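Local coordinates for protein OBCA, Oxalate Biosynthetic Component A (Burkholderia glumae, PDB 4NNA) that carries a magnesium ion in a TIM-barrel domain, joined to a smaller N-terminal domain, at residues A[63-68]-A[103-108]; A[109-114]-A[151-156]; A[223-228]-A[274-279]; A[472-477]-A[496-501]. One frame throughout, in Å; residues are numbered along the deposited sequence.

Interaction 1: residues A[63-68]-A[103-108]; sequences LLQVGH and HPPRLA
Gln65 reaches out from strand 62-66 and lays its amide across two successive prolines, Pro104 and Pro105, of an irregular loop. Starting at CB, the chain first swings CG into the position between the backbone N and the carbonyl carbon (chi1 71°), then runs extended, and this carries the amide out to the loop. OE1 sits 3.6 Å from Pro104 CB, while NE2 rests 3.9 Å from Pro105 CG and almost as close to the CD of the same ring. The glutamine crosses each proline at about a right angle. Further along the loop the single methyl of Ala108 points at the strand and fits between two residues flanking Gln65: Leu64 CD1 is 3.6 Å from Ala108 CB, and Val66 CG2 is 4.0 Å from it. A water joins the backbones here, donating to Gln65 O at 2.9 Å and, at a doubtfully short distance, to Ala108 O. The strand's own backbone pairs elsewhere: it is the middle one of the three-stranded antiparallel sheet of the N-terminal domain, between strands 155-159 and 184-185. With no direct hydrogen bond between the two segments, the loop lies along the strand through van der Waals contacts, part apolar and part amide on proline, and one bridging water, without extending the sheet.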
loop_
_atom_site.group_PDB
_atom_site.type_symbol
_atom_site.label_atom_id
_atom_site.label_comp_id
_atom_site.label_asym_id
_atom_site.label_seq_id
_atom_site.Cartn_x
_atom_site.Cartn_y
_atom_site.Cartn_z
ATOM N N LEU A 63 6.536 26.701 2.421
ATOM C CA LEU A 63 6.576 25.983 3.687
ATOM C C LEU A 63 5.628 26.612 4.699
ATOM O O LEU A 63 5.687 27.823 4.969
ATOM C CB LEU A 63 7.999 25.976 4.253
ATOM C CG LEU A 63 8.201 25.446 5.675
ATOM C CD1 LEU A 63 7.800 23.966 5.765
ATOM C CD2 LEU A 63 9.653 25.660 6.120
ATOM N N LEU A 64 4.747 25.783 5.249
ATOM C CA LEU A 64 3.872 26.204 6.333
ATOM C C LEU A 64 4.375 25.521 7.600
ATOM O O LEU A 64 4.428 24.292 7.657
ATOM C CB LEU A 64 2.430 25.789 6.036
ATOM C CG LEU A 64 1.382 25.962 7.141
ATOM C CD1 LEU A 64 1.303 27.417 7.552
ATOM C CD2 LEU A 64 0.008 25.449 6.696
ATOM N N GLN A 65 4.769 26.308 8.598
ATOM C CA GLN A 65 5.280 25.744 9.852
ATOM C C GLN A 65 4.686 26.436 11.069
ATOM O O GLN A 65 4.543 27.667 11.106
ATOM C CB GLN A 65 6.816 25.776 9.912
ATOM C CG GLN A 65 7.421 27.171 10.071
ATOM C CD GLN A 65 8.946 27.160 10.040
ATOM O OE1 GLN A 65 9.592 26.707 10.982
ATOM N NE2 GLN A 65 9.524 27.665 8.953
ATOM N N VAL A 66 4.303 25.625 12.050
ATOM C CA VAL A 66 3.718 26.110 13.288
ATOM C C VAL A 66 4.352 25.324 14.421
ATOM O O VAL A 66 4.421 24.096 14.345
ATOM C CB VAL A 66 2.187 25.877 13.339
ATOM C CG1 VAL A 66 1.589 26.496 14.603
ATOM C CG2 VAL A 66 1.509 26.443 12.106
ATOM N N GLY A 67 4.838 26.036 15.441
ATOM C CA GLY A 67 5.354 25.435 16.666
ATOM C C GLY A 67 6.402 24.354 16.477
ATOM O O GLY A 67 6.574 23.479 17.336
ATOM N N HIS A 68 7.115 24.411 15.360
ATOM C CA HIS A 68 7.927 23.264 14.950
ATOM C C HIS A 68 9.409 23.436 15.241
ATOM O O HIS A 68 10.022 22.593 15.891
ATOM C CB HIS A 68 7.720 22.922 13.465
ATOM C CG HIS A 68 8.488 21.712 13.019
ATOM N ND1 HIS A 68 8.023 20.430 13.200
ATOM C CD2 HIS A 68 9.696 21.593 12.413
ATOM C CE1 HIS A 68 8.910 19.568 12.727
ATOM N NE2 HIS A 68 9.933 20.246 12.246
ATOM N N HIS A 103 15.083 32.535 15.587
ATOM C CA HIS A 103 13.710 32.083 15.794
ATOM C C HIS A 103 12.920 32.037 14.490
ATOM O O HIS A 103 12.881 33.022 13.754
ATOM C CB HIS A 103 12.984 32.988 16.798
ATOM C CG HIS A 103 13.521 32.901 18.193
ATOM N ND1 HIS A 103 14.672 33.549 18.591
ATOM C CD2 HIS A 103 13.062 32.243 19.285
ATOM C CE1 HIS A 103 14.900 33.290 19.867
ATOM N NE2 HIS A 103 13.938 32.502 20.311
ATOM N N PRO A 104 12.269 30.894 14.218
ATOM C CA PRO A 104 11.461 30.681 13.011
ATOM C C PRO A 104 10.235 31.598 12.974
ATOM O O PRO A 104 9.779 32.055 14.024
ATOM C CB PRO A 104 11.021 29.220 13.148
ATOM C CG PRO A 104 10.966 28.998 14.618
ATOM C CD PRO A 104 12.154 29.759 15.152
ATOM N N PRO A 105 9.705 31.861 11.769
ATOM C CA PRO A 105 8.540 32.738 11.636
ATOM C C PRO A 105 7.326 32.175 12.348
ATOM O O PRO A 105 7.154 30.952 12.402
ATOM C CB PRO A 105 8.288 32.752 10.125
ATOM C CG PRO A 105 8.906 31.489 9.622
ATOM C CD PRO A 105 10.125 31.311 10.467
ATOM N N ARG A 106 6.505 33.065 12.897
ATOM C CA ARG A 106 5.259 32.681 13.549
ATOM C C ARG A 106 4.135 33.386 12.810
ATOM O O ARG A 106 3.208 33.919 13.417
ATOM C CB ARG A 106 5.265 33.096 15.025
ATOM C CG ARG A 106 6.593 32.843 15.734
ATOM C CD ARG A 106 6.483 33.005 17.263
ATOM N NE ARG A 106 6.530 34.401 17.696
ATOM C CZ ARG A 106 6.543 34.788 18.972
ATOM N NH1 ARG A 106 6.508 33.884 19.941
ATOM N NH2 ARG A 106 6.592 36.076 19.278
ATOM N N LEU A 107 4.241 33.388 11.486
ATOM C CA LEU A 107 3.282 34.068 10.622
ATOM C C LEU A 107 1.961 33.307 10.530
ATOM O O LEU A 107 0.938 33.865 10.121
ATOM C CB LEU A 107 3.896 34.282 9.233
ATOM C CG LEU A 107 5.248 35.011 9.236
ATOM C CD1 LEU A 107 5.690 35.389 7.831
ATOM C CD2 LEU A 107 5.194 36.247 10.135
ATOM N N ALA A 108 1.985 32.034 10.919
ATOM C CA ALA A 108 0.780 31.212 10.910
ATOM C C ALA A 108 0.327 30.897 12.332
ATOM O O ALA A 108 1.049 30.253 13.093
ATOM C CB ALA A 108 1.016 29.923 10.127
HETATM O O HOH W 1 3.477 29.714 12.803
#

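Interaction 2: residues A[109-114]-A[151-156]; sequences APNAAH and EHERQH
The amide of Asn111 and the carboxylate of Glu153 meet as two flat groups turned 31° from each other. Glu153 OE2 lies in the plane of the amide, 2° out of it, and takes the hydrogen of ND2 in an almost straight bond (3.3 Å, 175°) on its anti lone pair. OD1, the other end of the amide, comes within 3.4 Å of Glu153 CG. The imidazole of His114 works through its edge: ND1 donates in the ring plane to Ala112 O at 2.8 Å, a bond that stays within its own loop. Asn111 occupies the third position of a type II beta turn from Ala109 to Ala112, where phi is positive, and the turn is closed by Ala112 N bonding to Ala109 O at 3.2 Å. From that corner the asparagine amide faces segment 151-156, and the glutamate, extended beyond CG, reaches out to meet it. A water also bridges the backbones, accepting from Asn111 N at 2.9 Å and donating to His152 O at 2.8 Å. Further in, Ala113 faces the buried Gln155, whose side chain packs on Leu64 and Val66. The contact ties the loop before strand 114-115 to the residues leading into strand 155-159 of the N-terminal domain, and its polar part is an exposed, long hydrogen bond from a neutral amide to a charged carboxylate plus one water bridge.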
loop_
_atom_site.group_PDB
_atom_site.type_symbol
_atom_site.label_atom_id
_atom_site.label_comp_id
_atom_site.label_asym_id
_atom_site.label_seq_id
_atom_site.Cartn_x
_atom_site.Cartn_y
_atom_site.Cartn_z
ATOM N N ALA A 109 -0.870 31.360 12.689
ATOM C CA ALA A 109 -1.449 31.070 14.000
ATOM C C ALA A 109 -1.950 29.629 14.033
ATOM O O ALA A 109 -2.457 29.134 13.029
ATOM C CB ALA A 109 -2.584 32.037 14.299
ATOM N N PRO A 110 -1.810 28.949 15.185
ATOM C CA PRO A 110 -2.209 27.536 15.264
ATOM C C PRO A 110 -3.702 27.353 14.998
ATOM O O PRO A 110 -4.494 28.224 15.385
ATOM C CB PRO A 110 -1.886 27.158 16.715
ATOM C CG PRO A 110 -0.848 28.150 17.154
ATOM C CD PRO A 110 -1.227 29.428 16.453
ATOM N N ASN A 111 -4.055 26.247 14.338
ATOM C CA ASN A 111 -5.445 25.913 13.999
ATOM C C ASN A 111 -6.096 26.823 12.950
ATOM O O ASN A 111 -7.271 26.649 12.609
ATOM C CB ASN A 111 -6.312 25.852 15.262
ATOM C CG ASN A 111 -5.616 25.147 16.404
ATOM O OD1 ASN A 111 -5.157 24.016 16.253
ATOM N ND2 ASN A 111 -5.513 25.819 17.547
ATOM N N ALA A 112 -5.337 27.787 12.438
ATOM C CA ALA A 112 -5.873 28.711 11.441
ATOM C C ALA A 112 -5.785 28.161 10.017
ATOM O O ALA A 112 -6.623 28.472 9.174
ATOM C CB ALA A 112 -5.192 30.080 11.544
ATOM N N ALA A 113 -4.776 27.338 9.750
ATOM C CA ALA A 113 -4.579 26.791 8.405
ATOM C C ALA A 113 -5.630 25.760 7.986
ATOM O O ALA A 113 -5.913 24.799 8.706
ATOM C CB ALA A 113 -3.189 26.211 8.259
ATOM N N HIS A 114 -6.194 25.976 6.801
ATOM C CA HIS A 114 -7.155 25.058 6.206
ATOM C C HIS A 114 -7.287 25.403 4.731
ATOM O O HIS A 114 -6.945 26.514 4.305
ATOM C CB HIS A 114 -8.520 25.163 6.900
ATOM C CG HIS A 114 -9.142 26.521 6.804
ATOM N ND1 HIS A 114 -8.566 27.645 7.361
ATOM C CD2 HIS A 114 -10.293 26.940 6.223
ATOM C CE1 HIS A 114 -9.324 28.697 7.115
ATOM N NE2 HIS A 114 -10.382 28.297 6.431
ATOM N N GLU A 151 -5.647 19.193 11.868
ATOM C CA GLU A 151 -6.191 19.235 13.213
ATOM C C GLU A 151 -5.146 19.056 14.298
ATOM O O GLU A 151 -5.342 18.268 15.216
ATOM C CB GLU A 151 -7.271 18.169 13.360
ATOM C CG GLU A 151 -8.404 18.340 12.364
ATOM C CD GLU A 151 -9.484 17.306 12.550
ATOM O OE1 GLU A 151 -9.158 16.095 12.607
ATOM O OE2 GLU A 151 -10.656 17.717 12.653
ATOM N N HIS A 152 -4.047 19.799 14.196
ATOM C CA HIS A 152 -3.009 19.781 15.220
ATOM C C HIS A 152 -2.393 21.165 15.350
ATOM O O HIS A 152 -2.615 22.032 14.503
ATOM C CB HIS A 152 -1.915 18.773 14.871
ATOM C CG HIS A 152 -2.437 17.445 14.420
ATOM N ND1 HIS A 152 -2.711 16.412 15.291
ATOM C CD2 HIS A 152 -2.740 16.983 13.181
ATOM C CE1 HIS A 152 -3.145 15.366 14.609
ATOM N NE2 HIS A 152 -3.164 15.683 13.327
ATOM N N GLU A 153 -1.601 21.362 16.399
ATOM C CA GLU A 153 -1.046 22.679 16.684
ATOM C C GLU A 153 0.432 22.808 16.316
ATOM O O GLU A 153 1.075 23.803 16.655
ATOM C CB GLU A 153 -1.299 23.051 18.150
ATOM C CG GLU A 153 -2.794 23.074 18.488
ATOM C CD GLU A 153 -3.093 23.554 19.894
ATOM O OE1 GLU A 153 -2.344 23.186 20.826
ATOM O OE2 GLU A 153 -4.088 24.294 20.064
ATOM N N ARG A 154 0.964 21.810 15.613
ATOM C CA ARG A 154 2.309 21.905 15.054
ATOM C C ARG A 154 2.337 21.259 13.676
ATOM O O ARG A 154 1.548 20.355 13.405
ATOM C CB ARG A 154 3.338 21.224 15.963
ATOM C CG ARG A 154 3.217 19.713 16.005
ATOM C CD ARG A 154 4.328 19.039 16.832
ATOM N NE ARG A 154 5.525 18.732 16.048
ATOM C CZ ARG A 154 6.486 17.913 16.463
ATOM N NH1 ARG A 154 6.380 17.328 17.651
ATOM N NH2 ARG A 154 7.545 17.671 15.698
ATOM N N GLN A 155 3.249 21.728 12.825
ATOM C CA GLN A 155 3.498 21.114 11.523
ATOM C C GLN A 155 4.698 21.751 10.836
ATOM O O GLN A 155 5.136 22.852 11.198
ATOM C CB GLN A 155 2.268 21.223 10.607
ATOM C CG GLN A 155 2.074 22.601 9.970
ATOM C CD GLN A 155 0.632 22.871 9.568
ATOM O OE1 GLN A 155 0.005 23.795 10.079
ATOM N NE2 GLN A 155 0.101 22.066 8.651
ATOM N N HIS A 156 5.220 21.045 9.836
ATOM C CA HIS A 156 6.301 21.548 9.002
ATOM C C HIS A 156 6.037 20.963 7.621
ATOM O O HIS A 156 6.655 19.979 7.222
ATOM C CB HIS A 156 7.658 21.095 9.550
ATOM C CG HIS A 156 8.836 21.725 8.873
ATOM N ND1 HIS A 156 9.366 21.244 7.695
ATOM C CD2 HIS A 156 9.600 22.790 9.223
ATOM C CE1 HIS A 156 10.406 21.984 7.345
ATOM N NE2 HIS A 156 10.566 22.930 8.252
HETATM O O HOH W 2 -1.713 24.627 13.826
#

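Interaction 3: residues A[223-228]-A[274-279]; sequences VHLHTR and LNLSTS. With MG (magnesium ion), chain B.
His226 offers one ring face to Ser277, whose CB stands 3.5 Å from the ring centroid and 17° off its normal, a CH-pi contact beside the metal. NE2 of His226 and NE2 of His224 each bind the magnesium ion at 2.2 Å. Three waters and Glu475 OE1 bring the ligands to six, although the water hydrogen-bonded to Ser277 OG is a distant ligand at 2.6 Å. Further out, a hydrogen bond between ND1 and Asn251 fixes the rotation of the His226 ring. Two other bonds hold the residues packed beside the rings: Ser277 OG accepts from Ser279 N at 3.1 Å in an ST turn, and Asn275 ND2 is tied to Glu346. Asn275 crosses His224 obliquely, its amide turned 65° from the ring and OD1 at the ring edge. Behind these groups the strands run parallel in register: Asn275 N bonds to Val223 O, Leu225 N to Asn275 O, and Ser277 N to Leu225 O. On the face away from the metal, Leu225 CD1 packs on Leu274 and Leu276 and meets helices 205-218 and 255-264. The pair sits in the TIM-barrel wall, flanked by strands 7-10 and 308-311.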
loop_
_atom_site.group_PDB
_atom_site.type_symbol
_atom_site.label_atom_id
_atom_site.label_comp_id
_atom_site.label_asym_id
_atom_site.label_seq_id
_atom_site.Cartn_x
_atom_site.Cartn_y
_atom_site.Cartn_z
ATOM N N VAL A 223 -7.280 -11.286 7.073
ATOM C CA VAL A 223 -6.288 -10.219 7.074
ATOM C C VAL A 223 -4.937 -10.772 6.629
ATOM O O VAL A 223 -4.434 -11.734 7.197
ATOM C CB VAL A 223 -6.178 -9.526 8.453
ATOM C CG1 VAL A 223 -5.210 -8.355 8.374
ATOM C CG2 VAL A 223 -7.553 -9.033 8.915
ATOM N N HIS A 224 -4.369 -10.172 5.589
ATOM C CA HIS A 224 -3.092 -10.626 5.038
ATOM C C HIS A 224 -1.960 -9.752 5.572
ATOM O O HIS A 224 -1.979 -8.534 5.383
ATOM C CB HIS A 224 -3.169 -10.607 3.499
ATOM C CG HIS A 224 -1.849 -10.759 2.800
ATOM N ND1 HIS A 224 -1.202 -11.969 2.667
ATOM C CD2 HIS A 224 -1.081 -9.848 2.149
ATOM C CE1 HIS A 224 -0.076 -11.794 1.993
ATOM N NE2 HIS A 224 0.021 -10.516 1.667
ATOM N N LEU A 225 -0.988 -10.375 6.242
ATOM C CA LEU A 225 0.020 -9.644 7.010
ATOM C C LEU A 225 1.447 -9.723 6.460
ATOM O O LEU A 225 1.864 -10.743 5.907
ATOM C CB LEU A 225 0.041 -10.164 8.449
ATOM C CG LEU A 225 -1.249 -10.047 9.245
ATOM C CD1 LEU A 225 -1.038 -10.633 10.637
ATOM C CD2 LEU A 225 -1.677 -8.593 9.330
ATOM N N HIS A 226 2.180 -8.625 6.632
ATOM C CA HIS A 226 3.632 -8.591 6.468
ATOM C C HIS A 226 4.167 -8.026 7.779
ATOM O O HIS A 226 3.419 -7.398 8.528
ATOM C CB HIS A 226 4.044 -7.633 5.343
ATOM C CG HIS A 226 3.797 -8.153 3.961
ATOM N ND1 HIS A 226 4.807 -8.309 3.034
ATOM C CD2 HIS A 226 2.656 -8.541 3.338
ATOM C CE1 HIS A 226 4.305 -8.780 1.908
ATOM N NE2 HIS A 226 3.001 -8.928 2.065
ATOM N N THR A 227 5.454 -8.241 8.040
ATOM C CA THR A 227 6.171 -7.507 9.073
ATOM C C THR A 227 7.321 -6.730 8.447
ATOM O O THR A 227 7.678 -6.967 7.285
ATOM C CB THR A 227 6.711 -8.435 10.169
ATOM O OG1 THR A 227 7.397 -9.535 9.560
ATOM C CG2 THR A 227 5.558 -8.955 11.018
ATOM N N ARG A 228 7.889 -5.802 9.219
ATOM C CA ARG A 228 8.953 -4.924 8.737
ATOM C C ARG A 228 10.116 -4.864 9.732
ATOM O O ARG A 228 9.917 -4.912 10.945
ATOM C CB ARG A 228 8.414 -3.509 8.508
ATOM C CG ARG A 228 7.251 -3.423 7.541
ATOM C CD ARG A 228 7.650 -3.849 6.115
ATOM N NE ARG A 228 6.617 -3.464 5.153
ATOM C CZ ARG A 228 6.551 -2.264 4.578
ATOM N NH1 ARG A 228 7.464 -1.329 4.849
ATOM N NH2 ARG A 228 5.573 -1.989 3.727
ATOM N N LEU A 274 -5.805 -15.230 9.908
ATOM C CA LEU A 274 -4.524 -14.630 9.572
ATOM C C LEU A 274 -3.924 -15.305 8.348
ATOM O O LEU A 274 -3.807 -16.527 8.282
ATOM C CB LEU A 274 -3.567 -14.689 10.767
ATOM C CG LEU A 274 -4.096 -13.945 12.002
ATOM C CD1 LEU A 274 -3.053 -13.879 13.085
ATOM C CD2 LEU A 274 -4.590 -12.542 11.645
ATOM N N ASN A 275 -3.586 -14.485 7.365
ATOM C CA ASN A 275 -2.999 -14.957 6.120
ATOM C C ASN A 275 -1.605 -14.325 6.044
ATOM O O ASN A 275 -1.458 -13.140 5.744
ATOM C CB ASN A 275 -3.915 -14.572 4.944
ATOM C CG ASN A 275 -3.267 -14.784 3.578
ATOM O OD1 ASN A 275 -2.155 -15.301 3.467
ATOM N ND2 ASN A 275 -3.967 -14.375 2.531
ATOM N N LEU A 276 -0.583 -15.119 6.348
ATOM C CA LEU A 276 0.769 -14.580 6.491
ATOM C C LEU A 276 1.565 -14.639 5.193
ATOM O O LEU A 276 1.643 -15.682 4.541
ATOM C CB LEU A 276 1.520 -15.308 7.608
ATOM C CG LEU A 276 1.389 -14.815 9.052
ATOM C CD1 LEU A 276 -0.025 -14.439 9.454
ATOM C CD2 LEU A 276 1.958 -15.842 10.006
ATOM N N SER A 277 2.165 -13.513 4.828
ATOM C CA SER A 277 3.046 -13.468 3.661
ATOM C C SER A 277 4.289 -14.311 3.913
ATOM O O SER A 277 4.888 -14.264 4.994
ATOM C CB SER A 277 3.466 -12.033 3.354
ATOM O OG SER A 277 4.460 -12.010 2.342
ATOM N N THR A 278 4.667 -15.099 2.915
ATOM C CA THR A 278 5.921 -15.831 2.975
ATOM C C THR A 278 6.890 -15.232 1.964
ATOM O O THR A 278 7.963 -15.779 1.718
ATOM C CB THR A 278 5.719 -17.299 2.629
ATOM O OG1 THR A 278 5.122 -17.392 1.329
ATOM C CG2 THR A 278 4.818 -17.967 3.662
ATOM N N SER A 279 6.499 -14.102 1.381
ATOM C CA SER A 279 7.282 -13.458 0.322
ATOM C C SER A 279 8.600 -12.861 0.816
ATOM O O SER A 279 8.686 -12.359 1.938
ATOM C CB SER A 279 6.445 -12.352 -0.315
ATOM O OG SER A 279 7.265 -11.334 -0.861
HETATM MG MG MG B . 1.611 -9.547 0.471
HETATM O O HOH W 3 2.537 -11.855 -0.115
HETATM O O HOH W 4 3.282 -8.798 -0.993
HETATM O O HOH W 5 0.650 -10.282 -1.251
#

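Interaction 4: residues A[472-477]-A[496-501]; sequences VGLEDG and WEQVSL. With MG (magnesium ion), chain B.
Gly473 CA lies 6.3 Å from Gln498 CA, and Gly473 starts a tight turn in which its carbonyl oxygen, Gly473 O, accepts from both Asp476 N and Gly477 N, at 2.9 and 3.0 Å. Gln498 leaves the helix with CG anti to the carbonyl carbon (chi1 -64°) and extends beyond it, driving its amide into the turn. NE2 donates to Gly477 O at 3.0 Å in a fairly straight bond (167°), but approaches from above the carbonyl plane, 54° out of it. Thr479 O takes a second hydrogen bond from the same nitrogen, so two backbone carbonyls hold the amide. Its other end, OE1, lies against the glycine backbone, 3.1 Å from Gly473 CA. Leu474 crosses the glutamine at about a right angle, its CD2 by the amide. Nearer the barrel wall, Val472 CG2 packs on the helix backbone and lies 3.9 Å from Val499 CG2. On the far side of the turn from Gln498, Glu475 stretches out and binds the magnesium ion through OE1 at 2.1 Å; His224 and His226 supply two more ligands. Asp476 forms a salt bridge with Arg471. The arrangement is that of a TIM-barrel strand, loop and helix: a loop leaving the C-terminal end of strand 469-472 brings a metal ligand to the mouth of the barrel, and helix 495-508 packs outside.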
loop_
_atom_site.group_PDB
_atom_site.type_symbol
_atom_site.label_atom_id
_atom_site.label_comp_id
_atom_site.label_asym_id
_atom_site.label_seq_id
_atom_site.Cartn_x
_atom_site.Cartn_y
_atom_site.Cartn_z
ATOM N N VAL A 472 -8.422 -5.442 -0.501
ATOM C CA VAL A 472 -8.001 -4.040 -0.517
ATOM C C VAL A 472 -7.050 -3.832 0.651
ATOM O O VAL A 472 -6.923 -4.709 1.498
ATOM C CB VAL A 472 -9.184 -3.058 -0.363
ATOM C CG1 VAL A 472 -10.151 -3.178 -1.530
ATOM C CG2 VAL A 472 -9.913 -3.282 0.968
ATOM N N GLY A 473 -6.385 -2.682 0.696
ATOM C CA GLY A 473 -5.513 -2.358 1.813
ATOM C C GLY A 473 -4.327 -1.518 1.380
ATOM O O GLY A 473 -4.063 -1.378 0.172
ATOM N N LEU A 474 -3.592 -0.970 2.346
ATOM C CA LEU A 474 -2.472 -0.092 2.024
ATOM C C LEU A 474 -1.350 -0.837 1.301
ATOM O O LEU A 474 -0.522 -0.215 0.638
ATOM C CB LEU A 474 -1.912 0.594 3.281
ATOM C CG LEU A 474 -2.822 1.539 4.069
ATOM C CD1 LEU A 474 -2.016 2.294 5.129
ATOM C CD2 LEU A 474 -3.575 2.506 3.161
ATOM N N GLU A 475 -1.307 -2.158 1.448
ATOM C CA GLU A 475 -0.365 -2.967 0.670
ATOM C C GLU A 475 -0.555 -2.745 -0.842
ATOM O O GLU A 475 0.419 -2.671 -1.604
ATOM C CB GLU A 475 -0.531 -4.453 1.018
ATOM C CG GLU A 475 0.176 -5.407 0.033
ATOM C CD GLU A 475 0.386 -6.805 0.609
ATOM O OE1 GLU A 475 0.932 -7.660 -0.116
ATOM O OE2 GLU A 475 0.022 -7.047 1.785
ATOM N N ASP A 476 -1.807 -2.602 -1.266
ATOM C CA ASP A 476 -2.137 -2.547 -2.698
ATOM C C ASP A 476 -2.342 -1.127 -3.236
ATOM O O ASP A 476 -2.036 -0.840 -4.393
ATOM C CB ASP A 476 -3.393 -3.379 -2.958
ATOM C CG ASP A 476 -3.198 -4.839 -2.604
ATOM O OD1 ASP A 476 -4.178 -5.494 -2.209
ATOM O OD2 ASP A 476 -2.057 -5.327 -2.703
ATOM N N GLY A 477 -2.875 -0.248 -2.393
ATOM C CA GLY A 477 -3.103 1.140 -2.766
ATOM C C GLY A 477 -3.252 1.999 -1.521
ATOM O O GLY A 477 -3.741 1.530 -0.488
ATOM N N TRP A 496 -8.742 -0.142 7.145
ATOM C CA TRP A 496 -10.131 -0.305 7.601
ATOM C C TRP A 496 -11.082 0.574 6.787
ATOM O O TRP A 496 -12.208 0.164 6.488
ATOM C CB TRP A 496 -10.262 -0.008 9.103
ATOM C CG TRP A 496 -9.946 1.402 9.429
ATOM C CD1 TRP A 496 -8.747 1.903 9.841
ATOM C CD2 TRP A 496 -10.841 2.516 9.338
ATOM N NE1 TRP A 496 -8.847 3.263 10.035
ATOM C CE2 TRP A 496 -10.122 3.662 9.722
ATOM C CE3 TRP A 496 -12.184 2.652 8.968
ATOM C CZ2 TRP A 496 -10.704 4.935 9.751
ATOM C CZ3 TRP A 496 -12.757 3.908 8.988
ATOM C CH2 TRP A 496 -12.020 5.034 9.379
ATOM N N GLU A 497 -10.628 1.765 6.393
ATOM C CA GLU A 497 -11.494 2.658 5.620
ATOM C C GLU A 497 -11.755 2.115 4.219
ATOM O O GLU A 497 -12.882 2.165 3.719
ATOM C CB GLU A 497 -10.936 4.088 5.534
ATOM C CG GLU A 497 -11.988 5.059 4.983
ATOM C CD GLU A 497 -11.491 6.473 4.785
ATOM O OE1 GLU A 497 -12.291 7.405 5.006
ATOM O OE2 GLU A 497 -10.320 6.659 4.382
ATOM N N GLN A 498 -10.712 1.591 3.587
ATOM C CA GLN A 498 -10.861 0.988 2.269
ATOM C C GLN A 498 -11.778 -0.225 2.346
ATOM O O GLN A 498 -12.580 -0.462 1.434
ATOM C CB GLN A 498 -9.486 0.601 1.718
ATOM C CG GLN A 498 -8.599 1.816 1.490
ATOM C CD GLN A 498 -7.146 1.467 1.265
ATOM O OE1 GLN A 498 -6.626 0.501 1.831
ATOM N NE2 GLN A 498 -6.474 2.262 0.442
ATOM N N VAL A 499 -11.663 -0.989 3.431
ATOM C CA VAL A 499 -12.549 -2.130 3.640
ATOM C C VAL A 499 -13.991 -1.640 3.727
ATOM O O VAL A 499 -14.880 -2.172 3.061
ATOM C CB VAL A 499 -12.188 -2.927 4.914
ATOM C CG1 VAL A 499 -13.311 -3.921 5.270
ATOM C CG2 VAL A 499 -10.852 -3.655 4.736
ATOM N N SER A 500 -14.197 -0.602 4.528
ATOM C CA SER A 500 -15.521 -0.022 4.732
ATOM C C SER A 500 -16.163 0.431 3.422
ATOM O O SER A 500 -17.334 0.124 3.160
ATOM C CB SER A 500 -15.432 1.157 5.710
ATOM O OG SER A 500 -16.723 1.564 6.121
ATOM N N LEU A 501 -15.394 1.159 2.610
ATOM C CA LEU A 501 -15.878 1.643 1.326
ATOM C C LEU A 501 -16.164 0.528 0.319
ATOM O O LEU A 501 -17.149 0.605 -0.407
ATOM C CB LEU A 501 -14.917 2.679 0.725
ATOM C CG LEU A 501 -14.837 3.982 1.529
ATOM C CD1 LEU A 501 -13.677 4.827 1.055
ATOM C CD2 LEU A 501 -16.162 4.772 1.472
HETATM MG MG MG B . 1.611 -9.547 0.471
HETATM O O HOH W 3 2.537 -11.855 -0.115
HETATM O O HOH W 4 3.282 -8.798 -0.993
HETATM O O HOH W 5 0.650 -10.282 -1.251
#

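From the N terminus the four contacts follow in series; none nests in or crosses another. The first barrel strand, 7-10, comes before them all. Interactions 1 and 2 then close loops of 34 and 36 residues in the N-terminal domain, and they touch: strands 62-66 and 155-159 are neighbours in one sheet, with Val66 N probably hydrogen-bonded to Gln155 O. Interaction 3, centred about 41 Å from the centre of interaction 1, joins adjacent barrel strands across 45 residues. Interaction 4 closes the shortest loop, 18 residues, behind strand 469-472, which pairs with strand 7-10 to complete the barrel. The magnesium ion and its waters bind interactions 3 and 4 into one site.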